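Local coordinates for twin-arginine translocation pathway signal protein (Burkholderia phytofirmans, PDB 2RJO), which probably serves as a periplasmic sugar-binding protein, holding beta-D-galactopyranose in the cleft between two alpha/beta lobes, at residues A[34-39]-A[263-268]; A[56-61]-A[81-86]; A[128-133]-A[156-161]; A[140-145]-A[181-186]; A[235-240]-A[294-299]. All coordinates share one frame; numbering follows the deposited sequence.

Interaction 1: residues A[34-39]-A[263-268]; sequences VGLPYV and MGLQAK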
# COMPACT_ATOMS: atom_id res chain seq x y z
N VAL A 34 14.77 15.94 -10.13
CA VAL A 34 15.19 15.88 -11.53
C VAL A 34 14.72 17.09 -12.34
O VAL A 34 14.99 17.17 -13.54
CB VAL A 34 14.71 14.59 -12.22
CG1 VAL A 34 15.39 13.39 -11.58
CG2 VAL A 34 13.19 14.47 -12.11
N GLY A 35 14.01 18.00 -11.70
CA GLY A 35 13.52 19.19 -12.38
C GLY A 35 12.54 18.93 -13.51
O GLY A 35 12.60 19.61 -14.53
N LEU A 36 11.65 17.96 -13.34
CA LEU A 36 10.65 17.66 -14.37
C LEU A 36 9.25 17.97 -13.86
O LEU A 36 8.96 17.84 -12.67
CB LEU A 36 10.73 16.19 -14.81
CG LEU A 36 12.03 15.71 -15.46
CD1 LEU A 36 12.01 14.21 -15.57
CD2 LEU A 36 12.20 16.34 -16.81
N PRO A 37 8.35 18.41 -14.76
CA PRO A 37 6.99 18.73 -14.34
C PRO A 37 6.31 17.50 -13.74
O PRO A 37 6.51 16.37 -14.20
CB PRO A 37 6.33 19.21 -15.63
CG PRO A 37 7.09 18.48 -16.70
CD PRO A 37 8.51 18.60 -16.21
N TYR A 38 5.52 17.73 -12.70
CA TYR A 38 4.82 16.67 -11.99
C TYR A 38 3.31 16.81 -12.10
O TYR A 38 2.78 17.91 -12.04
CB TYR A 38 5.21 16.69 -10.52
CG TYR A 38 4.45 15.69 -9.71
CD1 TYR A 38 4.56 14.34 -9.98
CD2 TYR A 38 3.61 16.10 -8.67
CE1 TYR A 38 3.86 13.40 -9.25
CE2 TYR A 38 2.89 15.16 -7.93
CZ TYR A 38 3.02 13.81 -8.23
OH TYR A 38 2.33 12.87 -7.50
N VAL A 39 2.62 15.67 -12.25
CA VAL A 39 1.16 15.66 -12.37
C VAL A 39 0.53 14.58 -11.51
O VAL A 39 0.66 13.39 -11.79
CB VAL A 39 0.74 15.42 -13.83
CG1 VAL A 39 -0.78 15.47 -13.94
CG2 VAL A 39 1.36 16.45 -14.72
N MSE A 263 12.65 4.61 -11.44
CA MSE A 263 12.87 3.43 -12.28
C MSE A 263 12.39 3.74 -13.70
O MSE A 263 13.11 3.51 -14.68
CB MSE A 263 12.06 2.23 -11.77
CG MSE A 263 12.61 1.56 -10.53
SE MSE A 263 11.49 0.31 -9.89
CE MSE A 263 11.44 0.77 -8.23
N GLY A 264 11.17 4.25 -13.78
CA GLY A 264 10.59 4.57 -15.06
C GLY A 264 11.38 5.58 -15.86
O GLY A 264 11.56 5.41 -17.06
N LEU A 265 11.86 6.64 -15.20
CA LEU A 265 12.62 7.67 -15.88
C LEU A 265 13.97 7.16 -16.38
O LEU A 265 14.40 7.51 -17.48
CB LEU A 265 12.82 8.90 -14.97
CG LEU A 265 13.52 10.14 -15.56
CD1 LEU A 265 12.83 10.58 -16.85
CD2 LEU A 265 13.53 11.27 -14.54
N GLN A 266 14.63 6.33 -15.58
CA GLN A 266 15.91 5.77 -15.96
C GLN A 266 15.75 4.77 -17.09
O GLN A 266 16.68 4.54 -17.86
CB GLN A 266 16.60 5.11 -14.77
CG GLN A 266 17.11 6.12 -13.76
CD GLN A 266 18.14 5.54 -12.81
OE1 GLN A 266 19.03 4.79 -13.22
NE2 GLN A 266 18.04 5.91 -11.54
N ALA A 267 14.58 4.16 -17.20
CA ALA A 267 14.34 3.21 -18.27
C ALA A 267 14.19 4.03 -19.55
O ALA A 267 14.78 3.70 -20.57
CB ALA A 267 13.08 2.40 -18.01
N LYS A 268 13.41 5.10 -19.48
CA LYS A 268 13.17 5.98 -20.63
C LYS A 268 14.46 6.61 -21.13
O LYS A 268 14.64 6.79 -22.34
CB LYS A 268 12.17 7.09 -20.27
CG LYS A 268 11.88 8.03 -21.43
CD LYS A 268 10.94 9.16 -21.02
CE LYS A 268 10.74 10.15 -22.16
NZ LYS A 268 10.18 9.54 -23.40
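Val34 and Leu265 mark the nearest approach of the two backbones, and their CA atoms are still 9.6 Å apart. The space is bridged by side chains alone. Leu265 comes from the last turn of helix 253-268. Its CG stands anti to the backbone N (chi1 -176°), which sends both methyls out from the helix. Methyl CD2 does most of the work. It meets Leu36 tip to tip, with Leu265 CD2 3.5 Å from Leu36 CD1, tighter than a usual carbon contact. The other methyl, Leu265 CD1, lies 3.9 Å from the same Leu36 CD1. Val34 comes to Leu265 CD2 with both branches, CG2 at 4.0 Å and CG1 at 4.1 Å. Val34 and Leu36 thus close on one leucine tip from two points of the same turn. Gly35, with a positive phi of 63°, ends helix 18-34 in a Schellman motif before strand 38-42 begins. Leu8 of strand 7-12 touches both Val34 and Leu36, and Phe30 of helix 18-34 touches Leu265. The contact therefore joins the helix-to-strand turn to the C-terminal end of a helix far along the chain, within the N-terminal lobe. Every atom that touches is a methyl carbon. The join is purely apolar, small and partly open to solvent, so it depends on fit and on the removal of methyl surface from water.

Interaction 2: residues A[56-61]-A[81-86]; sequences ALLQKT and VEACSK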
# COMPACT_ATOMS: atom_id res chain seq x y z
N ALA A 56 -6.02 10.88 -21.16
CA ALA A 56 -5.96 12.29 -21.48
C ALA A 56 -4.53 12.82 -21.40
O ALA A 56 -4.10 13.63 -22.23
CB ALA A 56 -6.87 13.08 -20.53
N LEU A 57 -3.78 12.34 -20.40
CA LEU A 57 -2.39 12.78 -20.21
C LEU A 57 -1.47 12.17 -21.28
O LEU A 57 -0.57 12.84 -21.78
CB LEU A 57 -1.91 12.39 -18.80
CG LEU A 57 -0.79 13.19 -18.13
CD1 LEU A 57 -0.50 12.66 -16.73
CD2 LEU A 57 0.45 13.09 -18.97
N LEU A 58 -1.71 10.91 -21.62
CA LEU A 58 -0.88 10.26 -22.63
C LEU A 58 -1.01 11.03 -23.94
O LEU A 58 -0.06 11.11 -24.70
CB LEU A 58 -1.30 8.80 -22.81
CG LEU A 58 -0.95 7.81 -21.69
CD1 LEU A 58 -1.54 6.45 -22.03
CD2 LEU A 58 0.56 7.70 -21.52
N GLN A 59 -2.19 11.60 -24.17
CA GLN A 59 -2.46 12.38 -25.38
C GLN A 59 -1.79 13.75 -25.41
O GLN A 59 -1.20 14.13 -26.42
CB GLN A 59 -3.96 12.59 -25.56
CG GLN A 59 -4.72 11.39 -26.06
CD GLN A 59 -6.16 11.76 -26.36
OE1 GLN A 59 -6.43 12.63 -27.21
NE2 GLN A 59 -7.10 11.12 -25.66
N LYS A 60 -1.90 14.50 -24.31
CA LYS A 60 -1.30 15.82 -24.24
C LYS A 60 0.22 15.82 -24.17
O LYS A 60 0.85 16.85 -24.33
CB LYS A 60 -1.84 16.61 -23.04
CG LYS A 60 -3.25 17.15 -23.25
CD LYS A 60 -3.39 18.01 -24.51
CE LYS A 60 -2.56 19.30 -24.40
NZ LYS A 60 -2.49 19.95 -25.75
N THR A 61 0.82 14.66 -23.91
CA THR A 61 2.27 14.58 -23.83
C THR A 61 2.83 13.82 -25.03
O THR A 61 4.03 13.63 -25.13
CB THR A 61 2.76 13.88 -22.54
OG1 THR A 61 2.17 12.58 -22.45
CG2 THR A 61 2.40 14.70 -21.30
N VAL A 81 -1.45 -0.39 -18.61
CA VAL A 81 -0.19 -0.82 -19.21
C VAL A 81 -0.28 -0.87 -20.73
O VAL A 81 0.67 -0.54 -21.42
CB VAL A 81 0.21 -2.20 -18.69
CG1 VAL A 81 1.38 -2.73 -19.49
CG2 VAL A 81 0.54 -2.13 -17.22
N GLU A 82 -1.44 -1.28 -21.24
CA GLU A 82 -1.65 -1.36 -22.68
C GLU A 82 -1.62 0.04 -23.26
O GLU A 82 -1.00 0.27 -24.29
CB GLU A 82 -3.00 -2.00 -22.99
CG GLU A 82 -2.99 -3.52 -23.11
CD GLU A 82 -4.35 -4.14 -22.82
OE1 GLU A 82 -5.39 -3.45 -22.97
OE2 GLU A 82 -4.39 -5.33 -22.43
N ALA A 83 -2.29 0.97 -22.59
CA ALA A 83 -2.35 2.36 -23.04
C ALA A 83 -0.96 3.01 -23.08
O ALA A 83 -0.62 3.73 -24.01
CB ALA A 83 -3.28 3.16 -22.13
N CYS A 84 -0.15 2.74 -22.06
CA CYS A 84 1.20 3.31 -22.01
C CYS A 84 2.07 2.71 -23.11
O CYS A 84 2.81 3.43 -23.78
CB CYS A 84 1.84 3.03 -20.65
SG CYS A 84 1.05 3.87 -19.27
N SER A 85 1.97 1.40 -23.27
CA SER A 85 2.75 0.68 -24.26
C SER A 85 2.54 1.20 -25.68
O SER A 85 3.49 1.33 -26.44
CB SER A 85 2.41 -0.81 -24.21
OG SER A 85 3.23 -1.56 -25.09
N LYS A 86 1.29 1.48 -26.04
CA LYS A 86 0.99 1.98 -27.37
C LYS A 86 1.38 3.45 -27.52
O LYS A 86 1.68 3.90 -28.62
CB LYS A 86 -0.50 1.84 -27.67
CG LYS A 86 -0.95 0.40 -27.85
CD LYS A 86 -2.46 0.29 -27.80
CE LYS A 86 -2.91 -1.14 -28.05
NZ LYS A 86 -4.38 -1.26 -27.83
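Leu58 packs against Ala83 and Cys84 in a buried apolar contact between two neighbouring helices, 47-60 and 74-87, on the sheet of the N-terminal lobe. The closest CA atoms, those of Leu58 and Cys84, are 7.3 Å apart, which is near for two helices. The small side chains of Ala83 and Cys84 are consistent with this close approach. Leu58 CD1 lies against the helix backbone itself, 3.5 Å from Ala83 O and 4.0 Å from Cys84 N. The same methyl also touches a side chain, with Leu58 CD1 3.7 Å from Ala83 CB. One methyl thus rests on the Ala83-Cys84 peptide link and on the alanine CB. The second branch reaches less far, and Leu58 CD2 is 4.5 Å from Cys84 SG. With CG anti to the carbonyl carbon (chi1 -72°), the CD1 branch of Leu58 is carried over the Ala83-Cys84 peptide.

The two helices belong to successive beta-alpha-beta units of a Rossmann-like sheet. Helix 47-60 leads into strand 65-69, and that strand leads into helix 74-87. Leu58 also touches Leu65 of the strand between them and Ala89 just beyond the second helix. Its neighbour Leu57 faces the sheet, on Ala9, Val39 and Leu41.

At the end of helix 47-60, Thr61 folds back on the last turn. Thr61 OG1 donates to Leu57 O at 2.8 Å, tilted 28° from the carbonyl plane. A weak bond from Thr61 N goes to the same oxygen, so Leu57 O takes two donors from one residue.

Interaction 3: residues A[128-133]-A[156-161]; sequences QLFKSM and AGLDAA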
# COMPACT_ATOMS: atom_id res chain seq x y z
N GLN A 128 1.23 -10.72 16.32
CA GLN A 128 1.51 -9.78 17.40
C GLN A 128 0.22 -9.46 18.15
O GLN A 128 0.23 -9.35 19.37
CB GLN A 128 2.10 -8.48 16.85
CG GLN A 128 2.29 -7.41 17.91
CD GLN A 128 3.31 -7.80 18.97
OE1 GLN A 128 4.52 -7.84 18.71
NE2 GLN A 128 2.82 -8.12 20.17
N LEU A 129 -0.87 -9.31 17.40
CA LEU A 129 -2.17 -9.01 17.98
C LEU A 129 -2.63 -10.15 18.90
O LEU A 129 -3.10 -9.92 20.02
CB LEU A 129 -3.20 -8.78 16.88
CG LEU A 129 -4.64 -8.60 17.33
CD1 LEU A 129 -4.79 -7.28 18.07
CD2 LEU A 129 -5.58 -8.64 16.13
N PHE A 130 -2.50 -11.39 18.43
CA PHE A 130 -2.92 -12.52 19.23
C PHE A 130 -2.06 -12.70 20.46
O PHE A 130 -2.53 -13.19 21.49
CB PHE A 130 -2.91 -13.80 18.39
CG PHE A 130 -3.78 -13.74 17.16
CD1 PHE A 130 -4.90 -12.89 17.12
CD2 PHE A 130 -3.49 -14.53 16.05
CE1 PHE A 130 -5.71 -12.85 15.98
CE2 PHE A 130 -4.30 -14.49 14.91
CZ PHE A 130 -5.41 -13.65 14.88
N LYS A 131 -0.79 -12.32 20.38
CA LYS A 131 0.08 -12.45 21.55
C LYS A 131 -0.48 -11.49 22.59
O LYS A 131 -0.66 -11.86 23.76
CB LYS A 131 1.52 -12.05 21.22
CG LYS A 131 2.20 -12.87 20.14
CD LYS A 131 2.16 -14.36 20.44
CE LYS A 131 3.15 -15.14 19.58
NZ LYS A 131 4.55 -14.89 20.01
N SER A 132 -0.77 -10.27 22.17
CA SER A 132 -1.30 -9.26 23.07
C SER A 132 -2.56 -9.73 23.78
O SER A 132 -2.83 -9.32 24.90
CB SER A 132 -1.61 -7.97 22.31
OG SER A 132 -0.42 -7.35 21.86
N MSE A 133 -3.33 -10.57 23.11
CA MSE A 133 -4.58 -11.09 23.66
C MSE A 133 -4.36 -12.31 24.56
O MSE A 133 -5.31 -12.86 25.10
CB MSE A 133 -5.53 -11.47 22.53
CG MSE A 133 -6.04 -10.32 21.67
SE MSE A 133 -6.78 -10.93 20.14
CE MSE A 133 -6.77 -9.58 19.21
N ALA A 156 -4.97 -13.32 3.83
CA ALA A 156 -4.44 -14.67 3.80
C ALA A 156 -3.47 -14.80 4.96
O ALA A 156 -3.37 -15.86 5.60
CB ALA A 156 -3.74 -14.93 2.47
N GLY A 157 -2.74 -13.72 5.23
CA GLY A 157 -1.80 -13.73 6.34
C GLY A 157 -2.54 -13.85 7.66
O GLY A 157 -2.07 -14.53 8.58
N LEU A 158 -3.70 -13.20 7.75
CA LEU A 158 -4.52 -13.25 8.97
C LEU A 158 -4.99 -14.67 9.20
O LEU A 158 -4.74 -15.25 10.25
CB LEU A 158 -5.75 -12.34 8.83
CG LEU A 158 -6.82 -12.42 9.93
CD1 LEU A 158 -6.21 -12.06 11.28
CD2 LEU A 158 -7.98 -11.47 9.61
N ASP A 159 -5.66 -15.24 8.20
CA ASP A 159 -6.18 -16.60 8.29
C ASP A 159 -5.12 -17.63 8.69
O ASP A 159 -5.45 -18.67 9.25
CB ASP A 159 -6.80 -17.04 6.96
CG ASP A 159 -8.01 -16.20 6.57
OD1 ASP A 159 -8.64 -15.60 7.46
OD2 ASP A 159 -8.34 -16.15 5.36
N ALA A 160 -3.85 -17.34 8.39
CA ALA A 160 -2.76 -18.25 8.73
C ALA A 160 -2.36 -18.10 10.19
O ALA A 160 -1.97 -19.08 10.85
CB ALA A 160 -1.56 -17.98 7.83
N ALA A 161 -2.44 -16.88 10.70
CA ALA A 161 -2.08 -16.63 12.09
C ALA A 161 -3.14 -17.31 12.96
O ALA A 161 -2.85 -17.83 14.03
CB ALA A 161 -2.04 -15.14 12.35
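Leu158 is the first residue of 156-161 to touch Phe130, and Ala161, one turn later, is the second. Leu158 leaves its backbone alongside the other helix, not toward it, but with CG anti to the backbone N (chi1 171°) the end of the chain comes nearer. Its CD1 reaches 4.0 Å from Phe130 CZ, the leucine standing roughly square to the phenylalanine side chain. Asp159 and Ala160 point away from the partner helix. Ala161 turns back toward it, and its CB sits 3.5 Å from Phe130 CE2. The backbone joins in as well: Ala161 C lies in the ring plane at the edge, 3.6 Å from Phe130 CE2. The CA atoms of Phe130 and Ala161 are 8.3 Å apart, a gap that the phenyl ring fills.

This packing joins helices 118-132 and 149-163, which precede and follow strand 137-143 in the chain, in an alpha/beta lobe of the periplasmic binding protein fold. Val139 of that strand touches Phe130, and the Phe165 ring meets the Phe130 ring with planes at about 55°. All three touching residues are buried. The side chains meet through carbon alone, with the ring edge also against the Ala161 backbone, so shape and burial rather than polar bonds hold the contact.

Interaction 4: residues A[140-145]-A[181-186]; sequences VALGGI and QKAFPI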
# COMPACT_ATOMS: atom_id res chain seq x y z
N VAL A 140 -12.25 -9.39 15.64
CA VAL A 140 -12.98 -8.93 14.46
C VAL A 140 -11.91 -8.42 13.50
O VAL A 140 -10.88 -7.91 13.94
CB VAL A 140 -13.99 -7.80 14.79
CG1 VAL A 140 -15.15 -8.36 15.59
CG2 VAL A 140 -13.30 -6.68 15.57
N ALA A 141 -12.14 -8.55 12.19
CA ALA A 141 -11.16 -8.10 11.21
C ALA A 141 -11.75 -7.29 10.06
O ALA A 141 -12.81 -7.62 9.52
CB ALA A 141 -10.40 -9.30 10.66
N LEU A 142 -11.05 -6.22 9.69
CA LEU A 142 -11.47 -5.31 8.63
C LEU A 142 -10.56 -5.47 7.42
O LEU A 142 -9.35 -5.35 7.53
CB LEU A 142 -11.40 -3.87 9.14
CG LEU A 142 -12.39 -3.50 10.25
CD1 LEU A 142 -11.84 -2.34 11.06
CD2 LEU A 142 -13.75 -3.16 9.63
N GLY A 143 -11.16 -5.74 6.26
CA GLY A 143 -10.37 -5.94 5.05
C GLY A 143 -10.47 -4.84 4.01
O GLY A 143 -11.36 -4.00 4.05
N GLY A 144 -9.54 -4.85 3.07
CA GLY A 144 -9.54 -3.85 2.01
C GLY A 144 -10.38 -4.28 0.83
O GLY A 144 -11.00 -5.34 0.88
N ILE A 145 -10.40 -3.48 -0.24
CA ILE A 145 -11.18 -3.81 -1.43
C ILE A 145 -10.98 -5.29 -1.78
O ILE A 145 -9.86 -5.77 -1.92
CB ILE A 145 -10.77 -2.92 -2.63
CG1 ILE A 145 -11.12 -1.46 -2.31
CG2 ILE A 145 -11.48 -3.37 -3.91
CD1 ILE A 145 -10.60 -0.46 -3.32
N GLN A 181 -13.76 5.91 7.31
CA GLN A 181 -15.16 6.32 7.43
C GLN A 181 -16.12 5.16 7.20
O GLN A 181 -17.28 5.22 7.59
CB GLN A 181 -15.46 7.44 6.43
CG GLN A 181 -16.67 8.27 6.77
CD GLN A 181 -16.39 9.75 6.60
OE1 GLN A 181 -15.35 10.13 6.02
NE2 GLN A 181 -17.30 10.60 7.09
N LYS A 182 -15.62 4.12 6.54
CA LYS A 182 -16.44 2.93 6.31
C LYS A 182 -16.20 1.95 7.45
O LYS A 182 -17.09 1.19 7.80
CB LYS A 182 -16.11 2.29 4.96
CG LYS A 182 -16.79 2.98 3.80
CD LYS A 182 -16.42 2.34 2.47
CE LYS A 182 -17.10 3.05 1.31
NZ LYS A 182 -16.79 4.51 1.33
N ALA A 183 -15.00 1.99 8.03
CA ALA A 183 -14.68 1.10 9.14
C ALA A 183 -15.35 1.53 10.44
O ALA A 183 -15.69 0.70 11.28
CB ALA A 183 -13.17 1.03 9.34
N PHE A 184 -15.54 2.83 10.60
CA PHE A 184 -16.16 3.37 11.80
C PHE A 184 -17.51 2.72 12.09
O PHE A 184 -17.64 2.01 13.10
CB PHE A 184 -16.30 4.89 11.65
CG PHE A 184 -16.78 5.60 12.88
CD1 PHE A 184 -15.89 5.95 13.90
CD2 PHE A 184 -18.12 5.96 13.02
CE1 PHE A 184 -16.31 6.65 15.02
CE2 PHE A 184 -18.57 6.65 14.14
CZ PHE A 184 -17.66 7.00 15.15
N PRO A 185 -18.53 2.92 11.23
CA PRO A 185 -19.83 2.30 11.50
C PRO A 185 -19.83 0.78 11.59
O PRO A 185 -20.72 0.19 12.19
CB PRO A 185 -20.71 2.82 10.35
CG PRO A 185 -19.74 3.03 9.25
CD PRO A 185 -18.56 3.67 9.96
N ILE A 186 -18.83 0.14 11.00
CA ILE A 186 -18.75 -1.32 11.06
C ILE A 186 -18.26 -1.74 12.46
O ILE A 186 -18.72 -2.74 13.01
CB ILE A 186 -17.80 -1.89 9.99
CG1 ILE A 186 -18.41 -1.69 8.59
CG2 ILE A 186 -17.55 -3.36 10.23
CD1 ILE A 186 -17.53 -2.21 7.45
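Leu142 reaches from strand 137-143 to Ala183 and Ile186 of helix 180-194. Its CB points to the helix. CG follows, anti to the carbonyl carbon (chi1 -66°), and carries the fork into the gap. CB and CG themselves make no close approach to 181-186; the two methyls do. Leu142 CD1 goes to Ala183 and lies 4.0 Å from Ala183 CB. Leu142 CD2 goes to Ile186, about one turn on, and lies 3.9 Å from Ile186 CG2. That isoleucine branch stands anti to its own backbone N, and the leucine and isoleucine side chains lie alongside, pointing opposite ways. The fork thus straddles two positions three residues apart on one side of the helix. The short methyl of Ala183 probably lets strand and helix come close, with the CA atoms of Leu142 and Ala183 7.2 Å apart.

The helix is kinked here. Pro185 has no N-H to give to the turn before, and the bond from Ile186 N to Ala183 O, 3.2 Å, is weak. The side chain of Ala183 is about 12 Å from the bound galactose, so this is core packing and not a pocket contact.

Strand 137-143 lies inside the parallel sheet of the second lobe, between strands 168-175 and 198-203. Leu142 is bonded through its backbone to Trp202 and Ala204. Helix 180-194 covers this face, with Trp190 also on Leu142. Helix 206-218 packs beside it, bringing Ala212 to Leu142 and Met208 to Ala183.

Interaction 5: residues A[235-240]-A[294-299]; sequences PGLVAI and TNVQDV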
# COMPACT_ATOMS: atom_id res chain seq x y z
N PRO A 235 -0.04 9.21 11.17
CA PRO A 235 -1.13 9.12 12.15
C PRO A 235 -1.19 7.74 12.78
O PRO A 235 -1.59 7.59 13.94
CB PRO A 235 -2.37 9.40 11.30
CG PRO A 235 -1.86 10.26 10.22
CD PRO A 235 -0.57 9.55 9.85
N GLY A 236 -0.81 6.72 12.01
CA GLY A 236 -0.80 5.38 12.54
C GLY A 236 0.30 5.25 13.58
O GLY A 236 0.10 4.63 14.63
N LEU A 237 1.45 5.86 13.29
CA LEU A 237 2.59 5.82 14.20
C LEU A 237 2.26 6.51 15.52
O LEU A 237 2.68 6.07 16.59
CB LEU A 237 3.81 6.50 13.56
CG LEU A 237 4.39 5.83 12.32
CD1 LEU A 237 5.55 6.66 11.77
CD2 LEU A 237 4.85 4.43 12.67
N VAL A 238 1.51 7.60 15.43
CA VAL A 238 1.11 8.34 16.63
C VAL A 238 0.25 7.43 17.50
O VAL A 238 0.44 7.36 18.72
CB VAL A 238 0.32 9.60 16.25
CG1 VAL A 238 -0.23 10.27 17.49
CG2 VAL A 238 1.22 10.55 15.50
N ALA A 239 -0.68 6.72 16.88
CA ALA A 239 -1.54 5.82 17.62
C ALA A 239 -0.71 4.71 18.26
O ALA A 239 -1.08 4.19 19.30
CB ALA A 239 -2.59 5.22 16.71
N ILE A 240 0.41 4.35 17.64
CA ILE A 240 1.23 3.29 18.22
C ILE A 240 1.98 3.79 19.46
O ILE A 240 2.07 3.10 20.47
CB ILE A 240 2.27 2.74 17.21
CG1 ILE A 240 1.56 1.99 16.08
CG2 ILE A 240 3.24 1.80 17.92
CD1 ILE A 240 2.49 1.42 15.05
N THR A 294 8.35 -0.57 20.51
CA THR A 294 9.78 -0.70 20.75
C THR A 294 10.65 0.01 19.72
O THR A 294 11.74 0.48 20.04
CB THR A 294 10.19 -2.18 20.87
OG1 THR A 294 10.03 -2.83 19.61
CG2 THR A 294 9.32 -2.87 21.91
N ASN A 295 10.17 0.12 18.49
CA ASN A 295 10.95 0.82 17.47
C ASN A 295 10.18 1.97 16.85
O ASN A 295 10.63 2.57 15.89
CB ASN A 295 11.38 -0.15 16.37
CG ASN A 295 10.22 -0.55 15.48
OD1 ASN A 295 9.10 -0.74 15.96
ND2 ASN A 295 10.48 -0.70 14.18
N VAL A 296 9.01 2.29 17.41
CA VAL A 296 8.21 3.36 16.83
C VAL A 296 8.93 4.70 16.73
O VAL A 296 8.80 5.40 15.73
CB VAL A 296 6.89 3.56 17.58
CG1 VAL A 296 7.15 4.05 19.00
CG2 VAL A 296 6.02 4.55 16.82
N GLN A 297 9.68 5.06 17.75
CA GLN A 297 10.38 6.34 17.72
C GLN A 297 11.32 6.45 16.52
O GLN A 297 11.44 7.52 15.93
CB GLN A 297 11.14 6.55 19.03
CG GLN A 297 11.80 7.91 19.16
CD GLN A 297 13.18 7.95 18.51
OE1 GLN A 297 14.06 7.16 18.86
NE2 GLN A 297 13.37 8.88 17.56
N ASP A 298 11.97 5.35 16.15
CA ASP A 298 12.88 5.37 15.01
C ASP A 298 12.14 5.54 13.69
O ASP A 298 12.62 6.24 12.79
CB ASP A 298 13.71 4.09 14.94
CG ASP A 298 14.75 4.04 16.01
OD1 ASP A 298 15.48 5.04 16.16
OD2 ASP A 298 14.85 3.01 16.70
N VAL A 299 10.98 4.91 13.56
CA VAL A 299 10.22 5.03 12.33
C VAL A 299 9.68 6.45 12.21
O VAL A 299 9.69 7.02 11.12
CB VAL A 299 9.06 4.03 12.27
CG1 VAL A 299 8.28 4.21 10.98
CG2 VAL A 299 9.61 2.61 12.37
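Ile240 N is shared by two carbonyls of its own helix: it donates to Gly236 O at 3.0 Å and, weakly, to Leu237 O. Across the contact, Leu237 packs on Val296 and Val299, and Ile240 on Val296. The contact joins helices 234-241 and 296-302 in the second lobe of the periplasmic binding protein fold. Val291, at the end of strand 283-291, touches Leu237, Ile240 and Val299. The helices come close, with the CA atoms of Leu237 and Val296 6.7 Å apart. Leu237 lies roughly perpendicular across Val299 and straddles one methyl: Val299 CG1 is 3.8 Å from both Leu237 CD1 and Leu237 CD2. Val299 CG1 is anti to the backbone N (chi1 179°), which turns it out to the leucine. Ile240 and Val296 overlap side by side, running in opposing senses, with their CG2 atoms 4.1 Å apart. Just before the second helix, Asn295 holds the turn to the preceding strand. Its OD1 accepts from Thr292 N and its ND2 donates to Phe290 O. All four contact residues are buried, and the tightest approach of Val296 is to backbone: its CG2 lies 3.7 Å from Leu237 O.

In the fold
Interactions 1 and 2 lie in the N-terminal lobe, with centres 15 Å apart. Strand 38-42 joins them: Tyr38 packs on helix 18-34, while Val39 CG1 touches Leu57 CD1 of interaction 2 at 4.0 Å. Interactions 3, 4 and 5 lie in the other lobe. The segments of 3 and 4 alternate along the chain; strand 137-143 of interaction 4 lies in sequence between the two helices of interaction 3, and Ala141 CB meets Leu158 CD2 at 3.4 Å. Interaction 5 is about 8 Å, nearest atoms, from interaction 3. The lobes' contacts stay at least about 18 Å apart. Interaction 1 encloses 2, 3 and 4 along the chain and crosses 5, so the chain passes repeatedly between lobes, with galactose bound between them.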